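Local coordinates for protein sialidase B (PDB 4XJW) that releases terminal alpha-linked sialic acid from oligosaccharides, glycoproteins and glycolipids, and works as an intramolecular trans-sialidase of the pneumococcus, at residues R581-L586 and P609-Y615; R207-L211 and L629-S635. The protein carries 1 engineered substitution. All coordinates share one frame; numbering follows the deposited sequence.

Contact 1: R581-L586 and P609-Y615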
loop_
_atom_site.group_PDB
_atom_site.type_symbol
_atom_site.label_atom_id
_atom_site.label_comp_id
_atom_site.label_asym_id
_atom_site.label_seq_id
_atom_site.Cartn_x
_atom_site.Cartn_y
_atom_site.Cartn_z
ATOM N N ARG A 581 -7.339 -9.239 -7.133
ATOM C CA ARG A 581 -7.385 -8.605 -5.818
ATOM C C ARG A 581 -8.452 -7.513 -5.837
ATOM O O ARG A 581 -8.181 -6.339 -6.117
ATOM C CB ARG A 581 -6.002 -8.082 -5.423
ATOM C CG ARG A 581 -5.048 -9.198 -5.047
ATOM C CD ARG A 581 -3.686 -8.731 -4.590
ATOM N NE ARG A 581 -2.853 -9.862 -4.153
ATOM C CZ ARG A 581 -1.533 -9.803 -3.985
ATOM N NH1 ARG A 581 -0.889 -8.669 -4.243
ATOM N NH2 ARG A 581 -0.855 -10.869 -3.565
ATOM N N LYS A 582 -9.685 -7.941 -5.597
ATOM C CA LYS A 582 -10.875 -7.111 -5.734
ATOM C C LYS A 582 -11.974 -7.729 -4.889
ATOM O O LYS A 582 -11.790 -8.817 -4.320
ATOM C CB LYS A 582 -11.301 -6.996 -7.207
ATOM C CG LYS A 582 -11.486 -8.328 -7.927
ATOM C CD LYS A 582 -11.807 -8.102 -9.406
ATOM C CE LYS A 582 -11.897 -9.429 -10.152
ATOM N NZ LYS A 582 -12.006 -9.213 -11.628
ATOM N N GLY A 583 -13.093 -7.023 -4.756
ATOM C CA GLY A 583 -14.215 -7.557 -4.003
ATOM C C GLY A 583 -13.895 -7.706 -2.528
ATOM O O GLY A 583 -14.108 -8.762 -1.921
ATOM N N GLY A 584 -13.378 -6.632 -1.943
ATOM C CA GLY A 584 -12.962 -6.668 -0.548
ATOM C C GLY A 584 -14.114 -6.887 0.402
ATOM O O GLY A 584 -15.206 -6.357 0.190
ATOM N N GLN A 585 -13.878 -7.707 1.419
ATOM C CA GLN A 585 -14.914 -7.991 2.411
ATOM C C GLN A 585 -14.369 -7.996 3.824
ATOM O O GLN A 585 -13.201 -8.298 4.052
ATOM C CB GLN A 585 -15.562 -9.354 2.149
ATOM C CG GLN A 585 -16.350 -9.436 0.857
ATOM C CD GLN A 585 -17.117 -10.740 0.722
ATOM O OE1 GLN A 585 -16.936 -11.673 1.510
ATOM N NE2 GLN A 585 -17.968 -10.818 -0.299
ATOM N N LEU A 586 -15.237 -7.668 4.769
ATOM C CA LEU A 586 -15.023 -8.077 6.144
ATOM C C LEU A 586 -15.934 -9.267 6.363
ATOM O O LEU A 586 -17.115 -9.225 6.000
ATOM C CB LEU A 586 -15.395 -6.983 7.133
ATOM C CG LEU A 586 -14.655 -5.664 7.034
ATOM C CD1 LEU A 586 -14.989 -4.839 8.263
ATOM C CD2 LEU A 586 -13.159 -5.869 6.936
ATOM N N PRO A 609 -17.789 -5.595 -6.125
ATOM C CA PRO A 609 -16.992 -6.797 -6.382
ATOM C C PRO A 609 -15.869 -6.562 -7.398
ATOM O O PRO A 609 -14.833 -7.233 -7.343
ATOM C CB PRO A 609 -18.026 -7.780 -6.943
ATOM C CG PRO A 609 -19.299 -7.389 -6.274
ATOM C CD PRO A 609 -19.236 -5.873 -6.122
ATOM N N SER A 610 -16.065 -5.617 -8.318
ATOM C CA SER A 610 -15.072 -5.363 -9.359
ATOM C C SER A 610 -14.028 -4.303 -8.984
ATOM O O SER A 610 -13.075 -4.082 -9.730
ATOM C CB SER A 610 -15.769 -4.944 -10.650
ATOM O OG SER A 610 -16.494 -3.749 -10.442
ATOM N N TYR A 611 -14.213 -3.640 -7.847
ATOM C CA TYR A 611 -13.263 -2.611 -7.427
ATOM C C TYR A 611 -12.145 -3.214 -6.570
ATOM O O TYR A 611 -12.360 -4.195 -5.840
ATOM C CB TYR A 611 -13.980 -1.475 -6.705
ATOM C CG TYR A 611 -14.688 -0.492 -7.619
ATOM C CD1 TYR A 611 -14.909 -0.777 -8.962
ATOM C CD2 TYR A 611 -15.112 0.744 -7.138
ATOM C CE1 TYR A 611 -15.547 0.133 -9.794
ATOM C CE2 TYR A 611 -15.755 1.663 -7.961
ATOM C CZ TYR A 611 -15.970 1.344 -9.300
ATOM O OH TYR A 611 -16.597 2.234 -10.144
ATOM N N GLY A 612 -10.946 -2.646 -6.689
ATOM C CA GLY A 612 -9.742 -3.222 -6.112
ATOM C C GLY A 612 -9.699 -3.295 -4.596
ATOM O O GLY A 612 -10.158 -2.395 -3.883
ATOM N N TYR A 613 -9.135 -4.385 -4.098
ATOM C CA TYR A 613 -8.912 -4.537 -2.665
ATOM C C TYR A 613 -7.799 -5.544 -2.477
ATOM O O TYR A 613 -7.938 -6.702 -2.874
ATOM C CB TYR A 613 -10.188 -5.045 -1.989
ATOM C CG TYR A 613 -10.178 -4.972 -0.471
ATOM C CD1 TYR A 613 -9.647 -5.999 0.316
ATOM C CD2 TYR A 613 -10.739 -3.885 0.176
ATOM C CE1 TYR A 613 -9.673 -5.920 1.734
ATOM C CE2 TYR A 613 -10.773 -3.793 1.563
ATOM C CZ TYR A 613 -10.233 -4.804 2.333
ATOM O OH TYR A 613 -10.296 -4.656 3.705
ATOM N N ALA A 614 -6.678 -5.115 -1.909
ATOM C CA ALA A 614 -5.520 -5.987 -1.807
ATOM C C ALA A 614 -5.104 -6.203 -0.356
ATOM O O ALA A 614 -5.887 -6.740 0.416
ATOM C CB ALA A 614 -4.364 -5.493 -2.701
ATOM N N TYR A 615 -3.889 -5.818 0.017
ATOM C CA TYR A 615 -3.475 -5.982 1.400
ATOM C C TYR A 615 -4.283 -5.049 2.295
ATOM O O TYR A 615 -4.744 -3.977 1.865
ATOM C CB TYR A 615 -1.980 -5.720 1.601
ATOM C CG TYR A 615 -1.053 -6.821 1.148
ATOM C CD1 TYR A 615 -1.311 -7.562 0.000
ATOM C CD2 TYR A 615 0.116 -7.091 1.843
ATOM C CE1 TYR A 615 -0.431 -8.553 -0.419
ATOM C CE2 TYR A 615 0.991 -8.074 1.428
ATOM C CZ TYR A 615 0.719 -8.786 0.289
ATOM O OH TYR A 615 1.597 -9.765 -0.138
HETATM O O HOH W 1 2.292 -10.759 -3.068
HETATM O O HOH W 2 -13.956 -3.982 -3.527
#
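K582 and G612 form a single beta bridge, their CA atoms 4.1 Å apart, where the turn leading into strand 584-592 meets the loop before strand 616-620 at nearly a right angle. Both pieces belong to the sialidase beta-propeller, and here the loop passes from one blade to the next. Two backbone bonds hold the crossing. Y613 N donates to R581 O at 3.0 Å. G583 N donates to Y611 O at 3.1 Å. A bridging water adds a further tie between Y611 O and G584 N.

The ring of Y613 lies against G584: CG stands opposite the backbone N (chi1 -168°), which sets the ring so that the CA of the glycine sits over its face, 3.6 Å from the centroid, in a CH-pi contact made possible by the absence of a side chain. The ring is stacked on F630 as well, and its hydroxyl bonds to S573.

R581, which probably binds substrate, runs extended past A614, CD lying 3.8 Å from A614 CB. Its guanidinium then meets Y615, the probable nucleophile, with the two planes 67° apart: CE1 of the tyrosine stands over one guanidinium face, 3.9 Å from NH1. Bonds to T553 and G552 help fix this arginine, while E503 bonds to the hydroxyl of Y615. A water in the guanidinium plane completes the link, accepting from R581 NH2 at 3.2 Å and donating to Y615 OH at 3.2 Å.

Contact 2: R207-L211 and L629-S635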
loop_
_atom_site.group_PDB
_atom_site.type_symbol
_atom_site.label_atom_id
_atom_site.label_comp_id
_atom_site.label_asym_id
_atom_site.label_seq_id
_atom_site.Cartn_x
_atom_site.Cartn_y
_atom_site.Cartn_z
ATOM N N ARG A 207 2.459 1.050 0.422
ATOM C CA ARG A 207 1.941 -0.315 0.356
ATOM C C ARG A 207 2.081 -0.932 1.735
ATOM O O ARG A 207 2.838 -0.441 2.583
ATOM C CB ARG A 207 2.696 -1.201 -0.661
ATOM C CG ARG A 207 2.238 -1.074 -2.146
ATOM C CD ARG A 207 2.244 -2.443 -2.862
ATOM N NE ARG A 207 1.278 -3.406 -2.343
ATOM C CZ ARG A 207 1.268 -4.708 -2.650
ATOM N NH1 ARG A 207 2.185 -5.197 -3.480
ATOM N NH2 ARG A 207 0.336 -5.531 -2.123
ATOM N N ILE A 208 1.352 -2.021 1.946
ATOM C CA ILE A 208 1.505 -2.875 3.125
ATOM C C ILE A 208 1.122 -2.169 4.443
ATOM O O ILE A 208 1.955 -1.999 5.328
ATOM C CB ILE A 208 2.944 -3.457 3.266
ATOM C CG1 ILE A 208 3.585 -3.785 1.912
ATOM C CG2 ILE A 208 2.910 -4.722 4.097
ATOM C CD1 ILE A 208 2.809 -4.793 1.067
ATOM N N PRO A 209 -0.150 -1.775 4.580
ATOM C CA PRO A 209 -0.603 -1.046 5.772
ATOM C C PRO A 209 -0.754 -1.953 6.980
ATOM O O PRO A 209 -1.057 -3.148 6.845
ATOM C CB PRO A 209 -1.991 -0.563 5.363
ATOM C CG PRO A 209 -2.460 -1.586 4.352
ATOM C CD PRO A 209 -1.227 -1.950 3.587
ATOM N N THR A 210 -0.579 -1.371 8.166
ATOM C CA THR A 210 -0.855 -2.049 9.432
ATOM C C THR A 210 -1.652 -1.101 10.332
ATOM O O THR A 210 -1.643 0.121 10.130
ATOM C CB THR A 210 0.420 -2.519 10.170
ATOM O OG1 THR A 210 0.998 -1.421 10.886
ATOM C CG2 THR A 210 1.456 -3.113 9.188
ATOM N N LEU A 211 -2.365 -1.683 11.297
ATOM C CA LEU A 211 -3.064 -0.931 12.350
ATOM C C LEU A 211 -2.969 -1.720 13.638
ATOM O O LEU A 211 -2.984 -2.936 13.620
ATOM C CB LEU A 211 -4.547 -0.763 11.990
ATOM C CG LEU A 211 -4.965 0.187 10.872
ATOM C CD1 LEU A 211 -6.455 0.028 10.560
ATOM C CD2 LEU A 211 -4.630 1.625 11.235
ATOM N N LEU A 629 -7.567 -0.024 7.149
ATOM C CA LEU A 629 -6.625 0.675 6.288
ATOM C C LEU A 629 -6.212 -0.330 5.221
ATOM O O LEU A 629 -5.665 -1.385 5.533
ATOM C CB LEU A 629 -5.410 1.144 7.085
ATOM C CG LEU A 629 -4.355 1.927 6.313
ATOM C CD1 LEU A 629 -4.942 3.233 5.806
ATOM C CD2 LEU A 629 -3.143 2.185 7.206
ATOM N N PHE A 630 -6.495 -0.016 3.967
ATOM C CA PHE A 630 -6.330 -1.034 2.932
ATOM C C PHE A 630 -5.883 -0.471 1.595
ATOM O O PHE A 630 -6.101 0.716 1.288
ATOM C CB PHE A 630 -7.641 -1.804 2.747
ATOM C CG PHE A 630 -8.760 -0.973 2.172
ATOM C CD1 PHE A 630 -9.524 -0.142 2.988
ATOM C CD2 PHE A 630 -9.050 -1.023 0.810
ATOM C CE1 PHE A 630 -10.562 0.636 2.459
ATOM C CE2 PHE A 630 -10.089 -0.263 0.282
ATOM C CZ PHE A 630 -10.840 0.563 1.096
ATOM N N GLU A 631 -5.281 -1.346 0.789
ATOM C CA GLU A 631 -4.891 -1.015 -0.562
ATOM C C GLU A 631 -6.121 -1.098 -1.456
ATOM O O GLU A 631 -6.577 -2.190 -1.785
ATOM C CB GLU A 631 -3.808 -2.002 -1.023
ATOM C CG GLU A 631 -2.474 -1.846 -0.267
ATOM C CD GLU A 631 -1.461 -2.926 -0.607
ATOM O OE1 GLU A 631 -1.837 -3.971 -1.197
ATOM O OE2 GLU A 631 -0.261 -2.708 -0.321
ATOM N N LYS A 632 -6.666 0.047 -1.851
ATOM C CA LYS A 632 -7.845 0.071 -2.715
ATOM C C LYS A 632 -7.452 -0.008 -4.193
ATOM O O LYS A 632 -7.735 0.888 -4.996
ATOM C CB LYS A 632 -8.728 1.299 -2.451
ATOM C CG LYS A 632 -10.136 1.139 -3.028
ATOM C CD LYS A 632 -11.000 2.367 -2.844
ATOM C CE LYS A 632 -12.380 2.136 -3.440
ATOM N NZ LYS A 632 -13.185 1.230 -2.585
ATOM N N TYR A 633 -6.794 -1.099 -4.552
ATOM C CA TYR A 633 -6.443 -1.356 -5.944
ATOM C C TYR A 633 -5.989 -2.782 -6.053
ATOM O O TYR A 633 -5.801 -3.475 -5.046
ATOM C CB TYR A 633 -5.361 -0.386 -6.455
ATOM C CG TYR A 633 -3.924 -0.718 -6.087
ATOM C CD1 TYR A 633 -3.472 -0.635 -4.770
ATOM C CD2 TYR A 633 -3.024 -1.112 -7.060
ATOM C CE1 TYR A 633 -2.143 -0.932 -4.446
ATOM C CE2 TYR A 633 -1.706 -1.399 -6.763
ATOM C CZ TYR A 633 -1.260 -1.303 -5.455
ATOM O OH TYR A 633 0.061 -1.600 -5.176
ATOM N N ASP A 634 -5.838 -3.243 -7.282
ATOM C CA ASP A 634 -5.363 -4.594 -7.471
ATOM C C ASP A 634 -3.838 -4.579 -7.523
ATOM O O ASP A 634 -3.234 -4.237 -8.545
ATOM C CB ASP A 634 -5.966 -5.191 -8.731
ATOM C CG ASP A 634 -5.659 -6.662 -8.865
ATOM O OD1 ASP A 634 -4.538 -7.065 -8.490
ATOM O OD2 ASP A 634 -6.537 -7.408 -9.350
ATOM N N SER A 635 -3.221 -4.930 -6.401
ATOM C CA SER A 635 -1.772 -4.821 -6.253
ATOM C C SER A 635 -1.021 -5.980 -6.919
ATOM O O SER A 635 0.211 -6.039 -6.861
ATOM C CB SER A 635 -1.393 -4.696 -4.769
ATOM O OG SER A 635 -1.596 -5.928 -4.096
#
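R207 lays its guanidinium over the side chain of S635, whose CB comes within 3.4 Å of CZ, while CD1 of I208 lies over the opposite face. R207, I208 and P209 belong to the FRIP motif of sialidases, in the first blade of the propeller; they pack here against strand 626-631 of the last blade and the loop that follows it. Bends in the arginine chain at chi2 (-141°) and chi3 (65°) bring its NE and NH2 side-on to E631, one nitrogen to each oxygen of the carboxylate. The salt bridge is short, NE to OE2 being 2.6 Å, and NH2 meets the syn lone pair of OE1 at 2.8 Å. The fit is twisted, because the guanidinium and carboxylate planes stand 47° apart.

OE2 also accepts from the backbone: I208 N donates at 2.9 Å, from the anti side and from the face of the carboxylate opposite to R207 NE. Y633 crosses the arginine at about a right angle, its OH 3.3 Å from CD.

Beyond the charged pair the contact turns apolar. P209 CB rests on L629 CD2 at 3.5 Å, and L211 crosses the same leucine, with CD1 3.8 Å from L629 CB.

R207 probably contacts the substrate, and E631 is placed like the glutamate that steadies the first arginine of the arginine triad in sialidases. OE1 of E631 also accepts from Y615 N. A buried carboxylate gripped in this way probably balances the arginine's charge and fixes its rotation, presenting the guanidinium in a set orientation to the carboxylate of sialic acid.

The centres lie about 10 Å apart, and the two contacts touch beside the probable sialic acid pocket. Along the chain, 207-211 comes first, 581-586 and 609-615 follow, and 629-635 comes last, so contact 1 falls within the span that contact 2 brings together. Contact 2 joins the first and last propeller blades, while the loop of contact 1 leads into strand 616-620, the antiparallel neighbour of strand 626-631. A probable backbone hydrogen bond from E631 N to Y615 O and another between R581 NH1 and S635 OG tie the two contacts together. This closure of the propeller probably helps bring two arginines of the triad close to the likely nucleophile.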